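Local coordinates for protein probable FAD-dependent oxidoreductase PA4991 (Pseudomonas aeruginosa PAO1, PDB 5EZ7) that binds one FAD per subunit and probably works as an FAD-dependent oxidoreductase of the DAO family, with a physiological substrate that is still unknown, at residues 166-169 / 170-173; 204-207 / 208-212; 319-322 / 323-326. All blocks are in the same frame, centred on the assembly; numbering follows the deposited sequence.

Contact 1 (166-169 / 170-173); sequences ELAG and DSLL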
loop_
_atom_site.group_PDB
_atom_site.type_symbol
_atom_site.label_atom_id
_atom_site.label_comp_id
_atom_site.label_asym_id
_atom_site.label_seq_id
_atom_site.Cartn_x
_atom_site.Cartn_y
_atom_site.Cartn_z
ATOM N N GLU A 166 2.452 -2.366 15.453
ATOM C CA GLU A 166 2.826 -3.153 16.635
ATOM C C GLU A 166 4.249 -3.709 16.514
ATOM O O GLU A 166 5.067 -3.591 17.438
ATOM C CB GLU A 166 1.839 -4.312 16.869
ATOM C CG GLU A 166 0.582 -3.901 17.647
ATOM C CD GLU A 166 -0.616 -4.851 17.524
ATOM O OE1 GLU A 166 -0.516 -5.931 16.871
ATOM O OE2 GLU A 166 -1.693 -4.491 18.084
ATOM N N LEU A 167 4.546 -4.309 15.362
ATOM C CA LEU A 167 5.906 -4.859 15.086
ATOM C C LEU A 167 7.019 -3.819 15.085
ATOM O O LEU A 167 8.177 -4.170 15.231
ATOM C CB LEU A 167 5.924 -5.616 13.750
ATOM C CG LEU A 167 5.110 -6.911 13.762
ATOM C CD1 LEU A 167 5.037 -7.492 12.368
ATOM C CD2 LEU A 167 5.684 -7.924 14.726
ATOM N N ALA A 168 6.649 -2.544 14.893
ATOM C CA ALA A 168 7.574 -1.425 14.968
ATOM C C ALA A 168 8.038 -1.189 16.357
ATOM O O ALA A 168 9.097 -0.607 16.532
ATOM C CB ALA A 168 6.932 -0.150 14.463
ATOM N N GLY A 169 7.222 -1.558 17.340
ATOM C CA GLY A 169 7.546 -1.291 18.756
ATOM C C GLY A 169 7.757 0.206 19.023
ATOM O O GLY A 169 6.933 1.046 18.629
ATOM N N ASP A 170 8.905 0.532 19.616
ATOM C CA ASP A 170 9.258 1.913 19.995
ATOM C C ASP A 170 9.949 2.718 18.893
ATOM O O ASP A 170 10.319 3.879 19.117
ATOM C CB ASP A 170 10.158 1.901 21.236
ATOM C CG ASP A 170 11.363 0.994 21.063
ATOM O OD1 ASP A 170 11.121 -0.158 20.611
ATOM O OD2 ASP A 170 12.516 1.392 21.379
ATOM N N SER A 171 10.108 2.136 17.708
ATOM C CA SER A 171 10.790 2.830 16.612
ATOM C C SER A 171 9.997 4.013 16.036
ATOM O O SER A 171 10.570 4.854 15.349
ATOM C CB SER A 171 11.181 1.844 15.483
ATOM O OG SER A 171 10.073 1.236 14.842
ATOM N N LEU A 172 8.695 4.085 16.313
ATOM C CA LEU A 172 7.833 5.030 15.620
ATOM C C LEU A 172 7.916 6.463 16.115
ATOM O O LEU A 172 7.683 6.734 17.296
ATOM C CB LEU A 172 6.394 4.583 15.721
ATOM C CG LEU A 172 6.050 3.259 15.083
ATOM C CD1 LEU A 172 4.567 3.000 15.357
ATOM C CD2 LEU A 172 6.367 3.264 13.603
ATOM N N LEU A 173 8.158 7.387 15.188
ATOM C CA LEU A 173 8.293 8.780 15.519
ATOM C C LEU A 173 7.463 9.686 14.602
ATOM O O LEU A 173 7.685 9.747 13.386
ATOM C CB LEU A 173 9.761 9.177 15.440
ATOM C CG LEU A 173 10.057 10.666 15.644
ATOM C CD1 LEU A 173 9.668 11.196 17.016
ATOM C CD2 LEU A 173 11.526 10.868 15.397
#
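Ser171 folds back onto Ala168 where helix 157-168 ends and the chain turns into strand 172-174, an outermost strand of the mixed sheet in the Rossmann-type FAD-binding fold. Two hydrogen bonds join the residues, and both end on the same acceptor. Ser171 OG gives its proton to Ala168 O at 2.7 Å, and Ser171 N reaches Ala168 O at 3.2 Å with an N-H...O angle of 160°. Both donors approach from one face of the carbonyl plane, the hydroxyl tilted modestly from it and the amide standing higher above it. With chi1 at 64°, OG lies between the backbone N and the carbonyl carbon of its own residue, which swings the hydroxyl back to the side on which the amide already points. The Ala168 carbonyl near the end of the helix is thus gripped twice by one residue. Ser171 OG is also hydrogen-bonded to Asn23 ND2 of helix 17-28, so the buried hydroxyl ties the turn to the neighbouring helix.

The turn itself runs through Gly169, the first residue to leave helical geometry, whose phi is 58°. Gly169 N bonds back to Glu166 O, three residues earlier, at 3.0 Å. Beyond the turn, backbone bonds between Ser171 and Leu35, and between Leu173 and both Leu35 and Glu37, place the new strand beside strand 33-37.

The apolar part is small and buried: the isobutyl end of Leu172 lies against the methyl of Ala168, with Ala168 CB 3.6 Å from Leu172 CD2 and 4.0 Å from Leu172 CD1.

Contact 2 (204-207 / 208-212); sequences LSAG and AGNEA. With FAD (flavin-adenine dinucleotide), chain B.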
loop_
_atom_site.group_PDB
_atom_site.type_symbol
_atom_site.label_atom_id
_atom_site.label_comp_id
_atom_site.label_asym_id
_atom_site.label_seq_id
_atom_site.Cartn_x
_atom_site.Cartn_y
_atom_site.Cartn_z
ATOM N N LEU A 204 14.290 6.525 2.238
ATOM C CA LEU A 204 13.082 7.317 1.895
ATOM C C LEU A 204 12.019 6.438 1.253
ATOM O O LEU A 204 12.125 6.063 0.068
ATOM C CB LEU A 204 13.428 8.456 0.959
ATOM C CG LEU A 204 14.566 9.353 1.366
ATOM C CD1 LEU A 204 14.685 10.478 0.357
ATOM C CD2 LEU A 204 14.331 9.907 2.748
ATOM N N SER A 205 11.013 6.083 2.068
ATOM C CA SER A 205 9.821 5.340 1.634
ATOM C C SER A 205 8.578 6.226 1.867
ATOM O O SER A 205 7.582 5.804 2.450
ATOM C CB SER A 205 9.712 4.021 2.403
ATOM O OG SER A 205 9.717 4.279 3.787
ATOM N N ALA A 206 8.657 7.461 1.385
ATOM C CA ALA A 206 7.680 8.486 1.713
ATOM C C ALA A 206 6.638 8.707 0.613
ATOM O O ALA A 206 5.891 9.650 0.673
ATOM C CB ALA A 206 8.369 9.791 2.068
ATOM N N GLY A 207 6.527 7.784 -0.331
ATOM C CA GLY A 207 5.531 7.828 -1.363
ATOM C C GLY A 207 5.716 9.045 -2.208
ATOM O O GLY A 207 6.814 9.339 -2.655
ATOM N N ALA A 208 4.643 9.782 -2.368
ATOM C CA ALA A 208 4.640 11.077 -3.036
ATOM C C ALA A 208 5.508 12.100 -2.341
ATOM O O ALA A 208 5.988 13.048 -2.965
ATOM C CB ALA A 208 3.189 11.621 -3.115
ATOM N N GLY A 209 5.663 11.965 -1.042
ATOM C CA GLY A 209 6.601 12.822 -0.337
ATOM C C GLY A 209 8.066 12.650 -0.697
ATOM O O GLY A 209 8.864 13.517 -0.341
ATOM N N ASN A 210 8.448 11.543 -1.364
ATOM C CA ASN A 210 9.874 11.358 -1.770
ATOM C C ASN A 210 10.428 12.485 -2.623
ATOM O O ASN A 210 11.605 12.835 -2.471
ATOM C CB ASN A 210 10.132 10.018 -2.475
ATOM C CG ASN A 210 10.278 8.851 -1.520
ATOM O OD1 ASN A 210 10.415 9.023 -0.311
ATOM N ND2 ASN A 210 10.218 7.626 -2.070
ATOM N N GLU A 211 9.600 13.071 -3.497
ATOM C CA GLU A 211 10.083 14.137 -4.379
ATOM C C GLU A 211 10.697 15.358 -3.600
ATOM O O GLU A 211 11.857 15.713 -3.796
ATOM C CB GLU A 211 8.965 14.574 -5.316
ATOM C CG GLU A 211 9.382 15.542 -6.427
ATOM C CD GLU A 211 8.234 15.829 -7.383
ATOM O OE1 GLU A 211 8.368 15.559 -8.583
ATOM O OE2 GLU A 211 7.172 16.298 -6.916
ATOM N N ALA A 212 9.900 15.960 -2.714
ATOM C CA ALA A 212 10.325 17.107 -1.855
ATOM C C ALA A 212 11.434 16.761 -0.845
ATOM O O ALA A 212 12.276 17.597 -0.536
ATOM C CB ALA A 212 9.108 17.682 -1.117
HETATM P PA FAD B . 2.370 5.605 0.947
HETATM O O1A FAD B . 1.337 4.632 1.412
HETATM O O2A FAD B . 1.976 6.816 0.148
HETATM O O5B FAD B . 3.180 6.053 2.235
HETATM C C5B FAD B . 4.080 7.142 2.228
HETATM C C4B FAD B . 4.097 7.674 3.645
HETATM O O4B FAD B . 5.136 8.660 3.768
HETATM C C3B FAD B . 2.762 8.326 4.018
HETATM O O3B FAD B . 2.217 7.734 5.199
HETATM C C2B FAD B . 3.130 9.784 4.217
HETATM O O2B FAD B . 2.370 10.463 5.213
HETATM C C1B FAD B . 4.620 9.711 4.559
HETATM N N9A FAD B . 5.354 10.938 4.230
HETATM C C8A FAD B . 5.238 11.664 3.104
HETATM N N7A FAD B . 6.060 12.726 3.155
HETATM C C5A FAD B . 6.721 12.680 4.318
HETATM C C6A FAD B . 7.729 13.519 4.980
HETATM N N6A FAD B . 8.182 14.612 4.347
HETATM N N1A FAD B . 8.179 13.147 6.190
HETATM C C2A FAD B . 7.713 12.042 6.801
HETATM N N3A FAD B . 6.784 11.229 6.255
HETATM C C4A FAD B . 6.260 11.503 5.035
HETATM N N1 FAD B . -1.380 -2.096 -4.847
HETATM C C2 FAD B . -1.676 -3.411 -4.775
HETATM O O2 FAD B . -0.739 -4.241 -4.699
HETATM N N3 FAD B . -2.942 -3.864 -4.780
HETATM C C4 FAD B . -3.990 -3.048 -4.862
HETATM O O4 FAD B . -5.156 -3.490 -4.853
HETATM C C4X FAD B . -3.748 -1.603 -4.942
HETATM N N5 FAD B . -4.769 -0.729 -5.030
HETATM C C5X FAD B . -4.535 0.594 -5.091
HETATM C C6 FAD B . -5.617 1.463 -5.163
HETATM C C7 FAD B . -5.422 2.828 -5.223
HETATM C C7M FAD B . -6.605 3.746 -5.283
HETATM C C8 FAD B . -4.041 3.372 -5.184
HETATM C C8M FAD B . -3.760 4.859 -5.232
HETATM C C9 FAD B . -2.966 2.503 -5.122
HETATM C C9A FAD B . -3.147 1.123 -5.074
HETATM N N10 FAD B . -2.062 0.204 -5.001
HETATM C C10 FAD B . -2.337 -1.165 -4.920
HETATM C "C1'" FAD B . -0.679 0.651 -4.953
HETATM C "C2'" FAD B . -0.309 0.877 -3.498
HETATM O "O2'" FAD B . -1.345 1.573 -2.792
HETATM C "C3'" FAD B . 1.012 1.625 -3.384
HETATM O "O3'" FAD B . 1.953 1.042 -4.309
HETATM C "C4'" FAD B . 1.571 1.532 -1.966
HETATM O "O4'" FAD B . 0.539 1.626 -0.984
HETATM C "C5'" FAD B . 2.576 2.635 -1.694
HETATM O "O5'" FAD B . 3.183 2.408 -0.414
HETATM P P FAD B . 4.202 3.496 0.159
HETATM O O1P FAD B . 4.452 3.189 1.613
HETATM O O2P FAD B . 5.335 3.551 -0.801
HETATM O O3P FAD B . 3.408 4.874 -0.043
#
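Ala208 carries the chain on from Gly207 towards the helix, across a turn spanned by the bond from Asn210 N to Gly207 O at 3.0 Å. Gly207 has phi 62°, and its carbonyl also accepts from Trp343 NE1. Next, Gly209 N makes a weak bond to Ala206 O at 2.9 Å. Gly209, with no side chain, passes directly beside the adenine of FAD, its CA 3.5 Å from FAD N7A; Ala206 O lies 3.2 Å from FAD C8A. Asn210 then makes the main polar contacts. Its side chain turns back to the strand end: CG sits beside the backbone N (chi1 -80°), and OD1 accepts from Ala206 N at 2.9 Å, the donor standing 43° above the carboxamide plane. Asn210 ND2 makes a weak bond to Leu204 O at 3.3 Å and another weak one to Gly342 O. The CB atoms of Leu204 and Ala206 both approach Asn210 OD1.

This is a second strand-turn-helix, with a GxGxxA-like sequence, which here meets the adenine end of FAD. One buried carboxamide holds the strand end by a firm bond through OD1 and weaker ones through ND2, and so probably helps keep the loop in shape beside the adenine.

Contact 3 (319-322 / 323-326); sequences EPAQ and SNLL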
loop_
_atom_site.group_PDB
_atom_site.type_symbol
_atom_site.label_atom_id
_atom_site.label_comp_id
_atom_site.label_asym_id
_atom_site.label_seq_id
_atom_site.Cartn_x
_atom_site.Cartn_y
_atom_site.Cartn_z
ATOM N N GLU A 319 5.139 6.931 -8.155
ATOM C CA GLU A 319 5.973 5.932 -8.808
ATOM C C GLU A 319 7.293 6.527 -9.323
ATOM O O GLU A 319 7.378 7.750 -9.569
ATOM C CB GLU A 319 5.231 5.340 -10.018
ATOM C CG GLU A 319 4.003 4.561 -9.642
ATOM C CD GLU A 319 3.163 4.197 -10.829
ATOM O OE1 GLU A 319 3.583 4.548 -11.947
ATOM O OE2 GLU A 319 2.074 3.577 -10.657
ATOM N N PRO A 320 8.295 5.661 -9.537
ATOM C CA PRO A 320 9.458 6.130 -10.272
ATOM C C PRO A 320 9.081 6.588 -11.678
ATOM O O PRO A 320 8.222 5.971 -12.342
ATOM C CB PRO A 320 10.352 4.901 -10.341
ATOM C CG PRO A 320 9.410 3.745 -10.262
ATOM C CD PRO A 320 8.341 4.205 -9.312
ATOM N N ALA A 321 9.686 7.693 -12.105
ATOM C CA ALA A 321 9.498 8.146 -13.492
ATOM C C ALA A 321 10.057 7.092 -14.424
ATOM O O ALA A 321 11.039 6.408 -14.082
ATOM C CB ALA A 321 10.214 9.468 -13.731
ATOM N N GLN A 322 9.472 6.994 -15.608
ATOM C CA GLN A 322 9.976 6.115 -16.659
ATOM C C GLN A 322 11.386 6.452 -17.103
ATOM O O GLN A 322 12.035 5.639 -17.760
ATOM C CB GLN A 322 9.078 6.137 -17.916
ATOM C CG GLN A 322 7.592 5.782 -17.686
ATOM C CD GLN A 322 7.338 4.459 -16.946
ATOM O OE1 GLN A 322 8.020 3.462 -17.130
ATOM N NE2 GLN A 322 6.332 4.459 -16.123
ATOM N N SER A 323 11.860 7.648 -16.782
ATOM C CA SER A 323 13.243 8.022 -17.086
ATOM C C SER A 323 14.324 7.288 -16.213
ATOM O O SER A 323 15.490 7.301 -16.571
ATOM C CB SER A 323 13.385 9.543 -17.011
ATOM O OG SER A 323 13.318 9.972 -15.667
ATOM N N ASN A 324 13.921 6.629 -15.123
ATOM C CA ASN A 324 14.816 5.754 -14.328
ATOM C C ASN A 324 15.059 4.349 -14.904
ATOM O O ASN A 324 14.261 3.837 -15.668
ATOM C CB ASN A 324 14.258 5.535 -12.901
ATOM C CG ASN A 324 14.022 6.822 -12.177
ATOM O OD1 ASN A 324 14.961 7.520 -11.848
ATOM N ND2 ASN A 324 12.777 7.177 -11.978
ATOM N N LEU A 325 16.133 3.703 -14.447
ATOM C CA LEU A 325 16.405 2.294 -14.757
ATOM C C LEU A 325 15.482 1.359 -13.953
ATOM O O LEU A 325 15.786 1.040 -12.827
ATOM C CB LEU A 325 17.897 1.994 -14.520
ATOM C CG LEU A 325 18.494 0.664 -14.985
ATOM C CD1 LEU A 325 18.085 0.344 -16.404
ATOM C CD2 LEU A 325 20.017 0.681 -14.911
ATOM N N LEU A 326 14.357 0.953 -14.548
ATOM C CA LEU A 326 13.315 0.122 -13.906
ATOM C C LEU A 326 13.265 -1.280 -14.462
ATOM O O LEU A 326 13.539 -1.489 -15.635
ATOM C CB LEU A 326 11.893 0.636 -14.220
ATOM C CG LEU A 326 11.200 1.741 -13.446
ATOM C CD1 LEU A 326 11.849 3.044 -13.789
ATOM C CD2 LEU A 326 9.724 1.816 -13.820
#
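With chi1 at -56°, CG of Asn324 lies beside its own backbone N, and a chi2 of -68° turns the carboxamide so that its nitrogen faces Ala321. Asn324 ND2 therefore donates to Ala321 O at 2.8 Å, tilted slightly from the carbonyl plane of the acceptor, although that oxygen lies clearly out of the amide plane of Asn324. The backbone of the same residue makes the straighter bond, Asn324 N to Ala321 O at 3.1 Å with an N-H...O angle of 165°, from well above the carbonyl plane. One oxygen thus serves two donors of one residue. Asn324 ND2 has a second acceptor in Ala223 O, while the Ala321 backbone also pairs with Ala223.

Leu326 and Pro320 form the apolar pair: the leucine side chain slants across the proline ring, Leu326 CD2 4.1 Å from Pro320 CG. Leu326 CD1 also comes within 3.5 Å of Ala321 O. At the turn corner, Ser323 OG lies 3.7 Å from Ala321 CB.

Residues 321-324 form a type I beta turn reinforced by the Asn324 side chain, at the surface where the long strand 309-320, an outermost strand of the eight-stranded mixed sheet, gives way to the loop leading to strand 332-336.

How the contacts relate
The three contacts follow one another along the chain, and none touches another. Contact 2 is the one that meets the cofactor, lying by the adenine of FAD. Contact 1 and contact 2 serve the same six-stranded sheet, at strands 172-174 and 201-204; their centres are about 20 Å apart, and the side chain of Leu172 lies about 10 Å from FAD and about 7 Å from that of Glu37, which binds it. Contact 3 leaves the other large sheet; its centre is about 14 Å from that of contact 2, with nearest atoms about 6 Å apart, and the side chain of Pro320 lies about 9 Å from FAD. Contacts 1 and 3 are farthest apart, about 31 Å between centres.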